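Local structure of amidase, hydantoinase/carbamoylase family (Burkholderia vietnamiensis, 5I4M) at residues D106-G111 / E150-A155. The protein is a zinc-dependent amidase of the peptidase M20 family that probably hydrolyses N-carbamoyl-L-amino acids. Sequence-based numbering, arbitrary orientation.
Sequences DSQPTG and EGSRFA. With ZN (zinc ion), chain D; 3PG (3-phosphoglyceric acid), chain E.
Bends at chi2 in both Gln108 (-80°) and Glu150 (-77°) bring the amide of the first against the carboxylate of the second, with the two planes almost perpendicular. Gln108 NE2 donates to Glu150 OE1 at 2.9 Å; the oxygen lies close to the amide plane, whereas the donor approaches from above the carboxylate plane. Glu150 OE2 binds a zinc ion at 2.1 Å and Glu150 OE1, more loosely, at 2.4 Å, a two-oxygen chelate. Asp115 and His403 complete the protein ligands of this ion, and two phosphate oxygens of 3-phosphoglyceric acid also bind it. The contact thus belongs to the two-zinc centre of the M20 fold, at loops following strands 99-103 and 141-145. A water bridges Gln108 N and Glu150 OE2, a second tie between the 106-111 loop and the metal ligand. Asp106 fixes the backbone instead: its OD2 accepts from Glu150 N at 3.1 Å through the syn lone pair, while OD1 takes Glu149 N. Beyond the amide, Pro109 CD lies 3.8 Å from Ser152 OG. Ser294 of the second subunit hydrogen-bonds both Ser152 OG and Gln108 OE1, and Asn296 of that subunit accepts from Gln108 NE2, so the dimer partner grips both ends of the amide.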
# COMPACT_ATOMS: atom_id res chain seq x y z
N ASP A 106 16.59 16.52 5.55
CA ASP A 106 15.55 15.71 4.94
C ASP A 106 14.37 15.59 5.90
O ASP A 106 14.49 15.80 7.11
CB ASP A 106 16.09 14.32 4.56
CG ASP A 106 16.51 13.50 5.77
OD1 ASP A 106 17.51 13.87 6.42
OD2 ASP A 106 15.86 12.46 6.05
N SER A 107 13.20 15.26 5.33
CA SER A 107 11.98 15.19 6.12
C SER A 107 11.21 13.92 5.81
O SER A 107 11.52 13.17 4.88
CB SER A 107 11.06 16.39 5.86
OG SER A 107 10.30 16.19 4.68
N GLN A 108 10.18 13.70 6.62
CA GLN A 108 9.16 12.72 6.34
C GLN A 108 8.25 13.21 5.21
O GLN A 108 8.23 14.41 4.91
CB GLN A 108 8.34 12.46 7.59
CG GLN A 108 9.14 11.86 8.70
CD GLN A 108 9.32 10.38 8.48
OE1 GLN A 108 8.52 9.76 7.77
NE2 GLN A 108 10.37 9.80 9.06
N PRO A 109 7.48 12.31 4.60
CA PRO A 109 6.48 12.76 3.62
C PRO A 109 5.44 13.68 4.24
O PRO A 109 4.95 14.60 3.57
CB PRO A 109 5.86 11.45 3.11
CG PRO A 109 6.22 10.41 4.14
CD PRO A 109 7.54 10.84 4.72
N THR A 110 5.07 13.43 5.49
CA THR A 110 4.22 14.33 6.28
C THR A 110 5.08 15.14 7.24
O THR A 110 4.79 15.25 8.44
CB THR A 110 3.17 13.53 7.05
OG1 THR A 110 3.81 12.53 7.84
CG2 THR A 110 2.19 12.87 6.10
N GLY A 111 6.15 15.71 6.74
CA GLY A 111 7.11 16.35 7.61
C GLY A 111 6.70 17.75 8.03
O GLY A 111 5.90 18.44 7.39
N GLU A 150 16.13 10.46 8.45
CA GLU A 150 14.79 10.01 8.85
C GLU A 150 14.63 8.51 8.70
O GLU A 150 13.80 7.91 9.40
CB GLU A 150 13.71 10.73 8.05
CG GLU A 150 13.48 12.20 8.41
CD GLU A 150 12.68 12.38 9.70
OE1 GLU A 150 12.42 11.38 10.40
OE2 GLU A 150 12.31 13.53 10.02
N GLY A 151 15.37 7.89 7.79
CA GLY A 151 15.20 6.47 7.55
C GLY A 151 13.87 6.07 6.96
O GLY A 151 13.45 4.92 7.11
N SER A 152 13.20 6.99 6.25
CA SER A 152 11.89 6.73 5.66
C SER A 152 11.99 6.27 4.21
O SER A 152 11.45 5.21 3.86
CB SER A 152 11.02 8.00 5.74
OG SER A 152 9.77 7.77 5.09
N ARG A 153 12.69 7.03 3.37
CA ARG A 153 12.83 6.63 1.96
C ARG A 153 13.80 5.47 1.81
O ARG A 153 13.53 4.52 1.07
CB ARG A 153 13.31 7.81 1.12
CG ARG A 153 13.53 7.43 -0.33
CD ARG A 153 14.08 8.57 -1.18
NE ARG A 153 14.30 8.09 -2.54
CZ ARG A 153 14.99 8.73 -3.48
NH1 ARG A 153 15.55 9.91 -3.22
NH2 ARG A 153 15.11 8.18 -4.68
N PHE A 154 14.94 5.54 2.49
CA PHE A 154 15.85 4.42 2.64
C PHE A 154 15.92 4.13 4.13
O PHE A 154 16.04 5.05 4.93
CB PHE A 154 17.26 4.73 2.11
CG PHE A 154 17.30 5.61 0.88
CD1 PHE A 154 17.23 6.99 1.01
CD2 PHE A 154 17.48 5.06 -0.37
CE1 PHE A 154 17.28 7.81 -0.10
CE2 PHE A 154 17.53 5.87 -1.50
CZ PHE A 154 17.43 7.25 -1.37
N ALA A 155 15.83 2.86 4.49
CA ALA A 155 15.84 2.53 5.90
C ALA A 155 17.14 1.81 6.26
O ALA A 155 17.75 1.16 5.41
CB ALA A 155 14.65 1.64 6.27
ZN ZN D . 11.89 13.07 11.98
C1 3PG E . 13.26 8.35 14.60
O1 3PG E . 12.20 7.93 14.09
O2 3PG E . 13.40 8.53 15.83
C2 3PG E . 14.40 8.65 13.67
O3 3PG E . 15.64 8.65 14.40
C3 3PG E . 14.18 10.02 13.07
O1P 3PG E . 14.23 11.00 14.10
P 3PG E . 13.65 12.50 13.81
O2P 3PG E . 14.17 12.91 12.45
O3P 3PG E . 12.14 12.31 13.82
O4P 3PG E . 14.22 13.35 14.96
O HOH W 1 10.28 15.19 9.14